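Probable Zn binding protein (Lactobacillus acidophilus, PDB 3Q69) probably binds mucus and may bind zinc, this chain being one Muc B2-like (MucBP) domain of the longer protein. Local coordinates at residues Q9-T14 / Q58-L63; Y17-G22 / P66-Y71; P76-D81 / R96-I101. All coordinates share one frame; numbering follows the deposited sequence.

Strand 2-19 supplies or begins the first half of two contacts. Interaction 1 uses 9-14 and waits for 58-63. Interaction 2 uses 17-22, the end of that strand and the turn after it, and waits for 66-71. Their segments alternate, so the two contacts cross, each closing a span of 43 residues that includes strand 27-42. Interaction 3 follows in series and closes a span of only 14 residues between 76-81 and 96-101. Interactions 1 and 3 join the two-stranded sheet 55-64/77-86 to the parallel pair 2-19/96-104 of the mixed sheet. Interaction 2 ties the end of strand 2-19 to the loop between strands 55-64 and 71-73.

Interaction 1 (Q9-T14 / Q58-L63); sequences QVVTQT and QTFEAL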
# COMPACT_ATOMS: atom_id res chain seq x y z
N GLN A 9 -0.14 2.36 10.53
CA GLN A 9 -1.03 1.96 9.46
C GLN A 9 -0.12 1.33 8.42
O GLN A 9 0.90 1.90 8.05
CB GLN A 9 -1.74 3.18 8.86
CG GLN A 9 -2.51 2.90 7.56
CD GLN A 9 -3.69 1.95 7.74
OE1 GLN A 9 -4.69 2.28 8.41
NE2 GLN A 9 -3.57 0.75 7.16
N VAL A 10 -0.48 0.14 7.96
CA VAL A 10 0.30 -0.56 6.94
C VAL A 10 -0.55 -0.71 5.69
O VAL A 10 -1.64 -1.25 5.77
CB VAL A 10 0.72 -1.96 7.44
CG1 VAL A 10 1.65 -2.61 6.43
CG2 VAL A 10 1.38 -1.86 8.81
N VAL A 11 -0.05 -0.23 4.56
CA VAL A 11 -0.77 -0.36 3.30
C VAL A 11 0.02 -1.26 2.39
O VAL A 11 1.21 -1.05 2.17
CB VAL A 11 -0.94 0.99 2.61
CG1 VAL A 11 -1.84 0.81 1.39
CG2 VAL A 11 -1.53 2.01 3.57
N THR A 12 -0.63 -2.27 1.82
CA THR A 12 0.09 -3.17 0.96
C THR A 12 -0.45 -3.17 -0.46
O THR A 12 -1.60 -2.88 -0.70
CB THR A 12 0.03 -4.60 1.52
OG1 THR A 12 -1.24 -5.17 1.23
CG2 THR A 12 0.21 -4.57 3.04
N GLN A 13 0.42 -3.51 -1.39
CA GLN A 13 0.07 -3.59 -2.80
C GLN A 13 0.26 -5.04 -3.24
O GLN A 13 1.35 -5.58 -3.12
CB GLN A 13 0.97 -2.68 -3.63
CG GLN A 13 0.67 -2.74 -5.12
CD GLN A 13 1.71 -2.03 -5.95
OE1 GLN A 13 2.89 -2.37 -5.92
NE2 GLN A 13 1.27 -1.04 -6.70
N THR A 14 -0.81 -5.66 -3.73
CA THR A 14 -0.76 -7.04 -4.19
C THR A 14 -1.07 -7.11 -5.68
O THR A 14 -2.18 -6.80 -6.10
CB THR A 14 -1.75 -7.93 -3.43
OG1 THR A 14 -1.43 -7.94 -2.04
CG2 THR A 14 -1.71 -9.35 -3.96
N GLN A 58 3.74 8.20 0.73
CA GLN A 58 4.83 7.31 0.31
C GLN A 58 4.37 6.73 -1.03
O GLN A 58 3.19 6.76 -1.38
CB GLN A 58 5.06 6.19 1.35
CG GLN A 58 5.45 6.69 2.72
CD GLN A 58 5.93 5.61 3.66
OE1 GLN A 58 7.04 5.08 3.52
NE2 GLN A 58 5.10 5.29 4.65
N THR A 59 5.31 6.14 -1.76
CA THR A 59 4.99 5.60 -3.06
C THR A 59 5.36 4.15 -3.28
O THR A 59 6.45 3.72 -2.93
CB THR A 59 5.69 6.41 -4.19
OG1 THR A 59 5.21 7.76 -4.17
CG2 THR A 59 5.42 5.77 -5.55
N PHE A 60 4.42 3.42 -3.86
CA PHE A 60 4.63 2.04 -4.25
C PHE A 60 5.32 2.25 -5.60
O PHE A 60 4.66 2.63 -6.57
CB PHE A 60 3.30 1.35 -4.50
CG PHE A 60 2.59 0.89 -3.25
CD1 PHE A 60 3.18 -0.05 -2.39
CD2 PHE A 60 1.28 1.30 -3.00
CE1 PHE A 60 2.46 -0.58 -1.30
CE2 PHE A 60 0.56 0.78 -1.92
CZ PHE A 60 1.15 -0.16 -1.07
N GLU A 61 6.63 2.05 -5.67
CA GLU A 61 7.37 2.26 -6.92
C GLU A 61 6.82 1.50 -8.13
O GLU A 61 6.13 0.49 -7.99
CB GLU A 61 8.84 1.89 -6.73
CG GLU A 61 9.53 2.60 -5.55
CD GLU A 61 9.52 4.12 -5.68
OE1 GLU A 61 9.90 4.64 -6.76
OE2 GLU A 61 9.12 4.80 -4.70
N ALA A 62 7.17 2.00 -9.32
CA ALA A 62 6.75 1.38 -10.57
C ALA A 62 7.21 -0.08 -10.55
O ALA A 62 8.33 -0.37 -10.15
CB ALA A 62 7.36 2.11 -11.75
N LEU A 63 6.33 -0.98 -10.97
CA LEU A 63 6.63 -2.41 -10.96
C LEU A 63 6.48 -2.99 -12.37
O LEU A 63 5.37 -3.30 -12.82
CB LEU A 63 5.67 -3.13 -10.01
CG LEU A 63 5.95 -4.61 -9.76
CD1 LEU A 63 7.22 -4.73 -8.92
CD2 LEU A 63 4.76 -5.24 -9.04
O HOH W 1 5.67 -1.39 -6.21
O HOH W 2 3.61 0.32 -8.17
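Gln-13 and Phe-60 meet where strands 9-14 and 58-60 run in roughly the same direction, 21° apart, with their axes 9.0 Å apart at closest. That spacing is too wide for backbone pairing, and no direct hydrogen bond crosses between the segments. Side chains fill the space instead.

The Phe-60 ring reaches across to the other strand. Gln-13 CB sits over the centre of one ring face, 3.5 Å from the centroid, as a CH-pi contact. With CG anti to the backbone N (chi1 179°), the extended Gln-13 chain runs back over the ring toward the Phe-60 backbone. The two side chains overlap head to tail. The Gln-13 amide lies 15° from the ring plane, and its NE2 comes 3.8 Å from Phe-60 CB.

The far end of the ring meets the opposing backbone. Phe-60 CZ is 3.4 Å from Val-11 O, which lies at the ring edge. Val-11 CG1 adds an apolar contact with the same CZ at 4.0 Å, coming at the aromatic side chain from across it.

The amide of Gln-13 is buried, and two waters serve it. Water 1 lies 3.0 Å from Gln-13 OE1 and probably donates to it. Water 2 accepts from Gln-13 NE2 at 3.1 Å. Both lie close to Glu-61 O, so they probably bridge the amide to the short break in strand 55-64.

This is packing of one sheet on another near the middle of the elongated domain. Strand 9-14 is held between strand 27-42, through Val-31 and Leu-33, and strand 96-104, through Arg-96. Phe-60 also touches Val-83 of strand 77-86 and the side chain of Arg-96.

Interaction 2 (Y17-G22 / P66-Y71); sequences YRYEDG and PVIIGY
Tyr-19 and Tyr-71 form a T-shaped (edge-to-face) pair, with centroids 4.8 Å apart and ring planes at 61°. Tyr-19 supplies the edge. Its CE1 stands over the centre of the Tyr-71 ring, 3.7 Å above the plane. Tyr-19 CD1 lies beside this point, 3.8 Å from Tyr-71 CE2.

The hydroxyl end of Tyr-19 meets Ile-68, which comes from the opposite direction. Tyr-19 OH is 3.6 Å from Ile-68 CD1. Ile-68 CG1 lies beside the backbone N (chi1 -71°) and carries CD1 to the phenol oxygen, while CG2, anti to that N, touches it too.

Tyr-17 makes a separate contact. Pro-66 CD lies over one face of the Tyr-17 ring, 3.9 Å from its centroid, in a CH-pi contact. Pro-66 CD leans toward one side of the ring and is nearest Tyr-17 CE1, at 3.5 Å.

Turns shape the chain on both sides. A type I turn from Tyr-19 to Gly-22 is closed by Gly-22 N to Tyr-19 O at 2.8 Å. A type II turn from Ile-68 to Tyr-71 is closed by Tyr-71 N to Ile-68 O at 3.0 Å. The contact packs the end of strand 2-19 and the turn after it against the loop leading from strand 55-64 to strand 71-73. Tyr-17 also packs on Val-100 and Tyr-102 of strand 96-104, and Pro-66 O accepts a hydrogen bond from Tyr-102 OH.

No hydrogen bond or salt bridge links the two segments, so this surface contact depends on ring packing and aliphatic contacts, with no charge pair across it.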
# COMPACT_ATOMS: atom_id res chain seq x y z
N TYR A 17 -0.67 -12.11 -11.31
CA TYR A 17 -0.25 -12.34 -12.68
C TYR A 17 -0.92 -13.62 -13.17
O TYR A 17 -0.64 -14.70 -12.68
CB TYR A 17 1.27 -12.46 -12.75
CG TYR A 17 1.99 -11.22 -12.28
CD1 TYR A 17 2.02 -10.07 -13.05
CD2 TYR A 17 2.60 -11.17 -11.02
CE1 TYR A 17 2.64 -8.91 -12.60
CE2 TYR A 17 3.22 -10.02 -10.56
CZ TYR A 17 3.24 -8.89 -11.36
OH TYR A 17 3.85 -7.74 -10.93
N ARG A 18 -1.82 -13.47 -14.13
CA ARG A 18 -2.55 -14.61 -14.68
C ARG A 18 -2.65 -14.56 -16.21
O ARG A 18 -2.42 -13.51 -16.83
CB ARG A 18 -3.95 -14.65 -14.09
CG ARG A 18 -3.97 -14.93 -12.60
CD ARG A 18 -5.39 -15.15 -12.10
NE ARG A 18 -5.42 -15.80 -10.80
CZ ARG A 18 -6.52 -16.25 -10.22
NH1 ARG A 18 -7.70 -16.11 -10.82
NH2 ARG A 18 -6.45 -16.85 -9.03
N TYR A 19 -2.97 -15.71 -16.80
CA TYR A 19 -3.15 -15.80 -18.24
C TYR A 19 -4.64 -15.56 -18.45
O TYR A 19 -5.42 -15.60 -17.49
CB TYR A 19 -2.78 -17.19 -18.74
CG TYR A 19 -1.29 -17.48 -18.73
CD1 TYR A 19 -0.45 -16.95 -19.72
CD2 TYR A 19 -0.72 -18.27 -17.74
CE1 TYR A 19 0.92 -17.21 -19.71
CE2 TYR A 19 0.65 -18.54 -17.73
CZ TYR A 19 1.46 -18.01 -18.71
OH TYR A 19 2.82 -18.26 -18.70
N GLU A 20 -5.05 -15.29 -19.68
CA GLU A 20 -6.46 -15.04 -19.97
C GLU A 20 -7.37 -16.15 -19.45
O GLU A 20 -8.50 -15.89 -19.04
CB GLU A 20 -6.69 -14.89 -21.47
CG GLU A 20 -6.02 -13.67 -22.07
CD GLU A 20 -6.35 -13.50 -23.54
OE1 GLU A 20 -6.07 -14.44 -24.33
OE2 GLU A 20 -6.89 -12.43 -23.91
N ASP A 21 -6.86 -17.38 -19.45
CA ASP A 21 -7.64 -18.52 -18.98
C ASP A 21 -7.70 -18.63 -17.46
O ASP A 21 -8.32 -19.56 -16.93
CB ASP A 21 -7.09 -19.82 -19.59
CG ASP A 21 -5.59 -20.00 -19.36
OD1 ASP A 21 -4.97 -20.86 -20.02
OD2 ASP A 21 -5.02 -19.27 -18.52
N GLY A 22 -7.04 -17.71 -16.77
CA GLY A 22 -7.07 -17.70 -15.32
C GLY A 22 -5.90 -18.43 -14.69
O GLY A 22 -5.73 -18.42 -13.47
N PRO A 66 6.45 -8.98 -15.34
CA PRO A 66 7.36 -10.01 -15.85
C PRO A 66 7.11 -10.27 -17.32
O PRO A 66 5.97 -10.34 -17.76
CB PRO A 66 7.03 -11.22 -14.99
CG PRO A 66 6.59 -10.60 -13.70
CD PRO A 66 5.70 -9.47 -14.18
N VAL A 67 8.19 -10.40 -18.09
CA VAL A 67 8.06 -10.69 -19.51
C VAL A 67 7.99 -12.20 -19.69
O VAL A 67 8.86 -12.93 -19.21
CB VAL A 67 9.26 -10.15 -20.31
CG1 VAL A 67 9.10 -10.50 -21.78
CG2 VAL A 67 9.37 -8.64 -20.13
N ILE A 68 6.93 -12.65 -20.34
CA ILE A 68 6.72 -14.08 -20.58
C ILE A 68 6.71 -14.33 -22.08
O ILE A 68 5.87 -13.79 -22.82
CB ILE A 68 5.39 -14.55 -19.97
CG1 ILE A 68 5.50 -14.56 -18.44
CG2 ILE A 68 5.04 -15.94 -20.48
CD1 ILE A 68 4.28 -15.09 -17.71
N ILE A 69 7.67 -15.14 -22.53
CA ILE A 69 7.81 -15.47 -23.95
C ILE A 69 6.52 -16.03 -24.55
O ILE A 69 5.94 -16.98 -24.04
CB ILE A 69 8.95 -16.51 -24.15
CG1 ILE A 69 10.25 -15.97 -23.55
CG2 ILE A 69 9.14 -16.81 -25.63
CD1 ILE A 69 11.42 -16.93 -23.64
N GLY A 70 6.08 -15.42 -25.66
CA GLY A 70 4.87 -15.88 -26.32
C GLY A 70 3.61 -15.12 -25.95
O GLY A 70 2.61 -15.20 -26.65
N TYR A 71 3.67 -14.37 -24.85
CA TYR A 71 2.52 -13.61 -24.37
C TYR A 71 2.88 -12.15 -24.12
O TYR A 71 4.05 -11.78 -24.15
CB TYR A 71 1.97 -14.21 -23.08
CG TYR A 71 1.50 -15.64 -23.22
CD1 TYR A 71 2.41 -16.70 -23.23
CD2 TYR A 71 0.14 -15.93 -23.35
CE1 TYR A 71 1.96 -18.02 -23.38
CE2 TYR A 71 -0.31 -17.23 -23.50
CZ TYR A 71 0.60 -18.28 -23.51
OH TYR A 71 0.16 -19.57 -23.66

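Interaction 3 (P76-D81 / R96-I101); sequences PMVGPD and REETVI
Asp-81 and Arg-96 form a side-on salt bridge in which two guanidinium nitrogens grip two carboxylate oxygens. Arg-96 NE donates to Asp-81 OD2 at 2.9 Å, nearly straight at 174°. Arg-96 NH2 donates to Asp-81 OD1 at 3.0 Å and meets it on the syn side. The oxygens lie near the guanidinium plane, but the two flat groups are twisted 43° apart, and NE approaches OD2 from above the carboxylate plane. A kink in the arginine chain (chi2 -58°) swings the NE/NH2 edge to the aspartate. The remaining nitrogen, NH1, donates to Gln-94 O, so each of the three has an acceptor.

Further along, the contact turns apolar. Val-78 CG2 packs on Val-100 CG2 at 4.1 Å. Val-78 CG1 lies 3.7 Å from Glu-98 OE2, a van der Waals contact. Ile-15 of strand 2-19 touches both Val-78 and Glu-98.

A leucine in place of Arg-96 would probably leave both Asp-81 oxygens without these donors and Gln-94 O without this donor.

Asp-81 OD2 and Glu-98 OE2 are 6.0 Å apart. The positive charge of Arg-96 probably offsets some of their mutual repulsion. The chemistry thus changes along the contact, from a salt bridge at one end to valine packing at the other, and both join strand 77-86 to strand 96-104 of the larger sheet.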
# COMPACT_ATOMS: atom_id res chain seq x y z
N PRO A 76 2.04 -3.62 -19.05
CA PRO A 76 3.49 -3.83 -19.05
C PRO A 76 4.17 -3.35 -17.76
O PRO A 76 5.24 -3.83 -17.40
CB PRO A 76 3.95 -3.05 -20.28
CG PRO A 76 2.94 -1.95 -20.38
CD PRO A 76 1.65 -2.67 -20.12
N MSE A 77 3.55 -2.39 -17.09
CA MSE A 77 4.09 -1.87 -15.85
C MSE A 77 3.01 -1.28 -14.95
O MSE A 77 2.12 -0.54 -15.40
CB MSE A 77 5.14 -0.81 -16.14
CG MSE A 77 5.74 -0.22 -14.89
SE MSE A 77 6.88 1.31 -15.27
CE MSE A 77 5.57 2.71 -15.05
N VAL A 78 3.10 -1.58 -13.67
CA VAL A 78 2.14 -1.09 -12.69
C VAL A 78 2.73 0.04 -11.85
O VAL A 78 3.93 0.06 -11.61
CB VAL A 78 1.68 -2.23 -11.77
CG1 VAL A 78 0.86 -1.68 -10.60
CG2 VAL A 78 0.86 -3.23 -12.58
N GLY A 79 1.88 0.95 -11.40
CA GLY A 79 2.35 2.07 -10.59
C GLY A 79 3.12 3.05 -11.44
O GLY A 79 3.07 2.94 -12.66
N PRO A 80 3.81 4.03 -10.84
CA PRO A 80 3.92 4.27 -9.39
C PRO A 80 2.56 4.64 -8.79
O PRO A 80 1.65 5.12 -9.49
CB PRO A 80 4.92 5.43 -9.31
CG PRO A 80 4.68 6.17 -10.57
CD PRO A 80 4.56 5.06 -11.59
N ASP A 81 2.43 4.44 -7.48
CA ASP A 81 1.17 4.74 -6.81
C ASP A 81 1.42 5.42 -5.47
O ASP A 81 1.98 4.80 -4.55
CB ASP A 81 0.39 3.43 -6.62
CG ASP A 81 -1.03 3.65 -6.12
OD1 ASP A 81 -1.40 4.79 -5.79
OD2 ASP A 81 -1.79 2.67 -6.07
N ARG A 96 -3.94 -1.86 -2.05
CA ARG A 96 -4.15 -1.90 -3.49
C ARG A 96 -4.02 -3.35 -3.93
O ARG A 96 -3.27 -4.14 -3.32
CB ARG A 96 -3.08 -1.09 -4.24
CG ARG A 96 -2.43 0.07 -3.46
CD ARG A 96 -3.44 1.08 -3.00
NE ARG A 96 -3.24 2.39 -3.60
CZ ARG A 96 -3.75 3.51 -3.10
NH1 ARG A 96 -4.47 3.46 -1.98
NH2 ARG A 96 -3.56 4.67 -3.71
N GLU A 97 -4.74 -3.69 -4.99
CA GLU A 97 -4.72 -5.03 -5.53
C GLU A 97 -5.23 -5.05 -6.96
O GLU A 97 -6.30 -4.53 -7.25
CB GLU A 97 -5.57 -5.98 -4.66
CG GLU A 97 -5.81 -7.37 -5.28
CD GLU A 97 -6.42 -8.38 -4.31
OE1 GLU A 97 -7.27 -7.99 -3.49
OE2 GLU A 97 -6.06 -9.57 -4.40
N GLU A 98 -4.44 -5.61 -7.87
CA GLU A 98 -4.89 -5.72 -9.24
C GLU A 98 -4.27 -6.93 -9.93
O GLU A 98 -3.35 -7.58 -9.41
CB GLU A 98 -4.62 -4.42 -10.03
CG GLU A 98 -3.19 -3.84 -9.99
CD GLU A 98 -3.07 -2.57 -10.84
OE1 GLU A 98 -3.27 -2.62 -12.08
OE2 GLU A 98 -2.79 -1.50 -10.26
N THR A 99 -4.80 -7.25 -11.10
CA THR A 99 -4.29 -8.38 -11.84
C THR A 99 -3.81 -7.94 -13.21
O THR A 99 -4.45 -7.12 -13.86
CB THR A 99 -5.39 -9.44 -12.00
OG1 THR A 99 -5.93 -9.79 -10.72
CG2 THR A 99 -4.84 -10.69 -12.68
N VAL A 100 -2.69 -8.50 -13.62
CA VAL A 100 -2.12 -8.24 -14.92
C VAL A 100 -2.44 -9.49 -15.73
O VAL A 100 -2.15 -10.60 -15.29
CB VAL A 100 -0.59 -8.05 -14.82
CG1 VAL A 100 -0.01 -7.73 -16.21
CG2 VAL A 100 -0.29 -6.90 -13.85
N ILE A 101 -3.03 -9.32 -16.91
CA ILE A 101 -3.40 -10.46 -17.75
C ILE A 101 -2.49 -10.64 -18.97
O ILE A 101 -2.18 -9.68 -19.69
CB ILE A 101 -4.88 -10.32 -18.21
CG1 ILE A 101 -5.80 -10.40 -16.99
CG2 ILE A 101 -5.24 -11.40 -19.22
CD1 ILE A 101 -5.70 -11.73 -16.23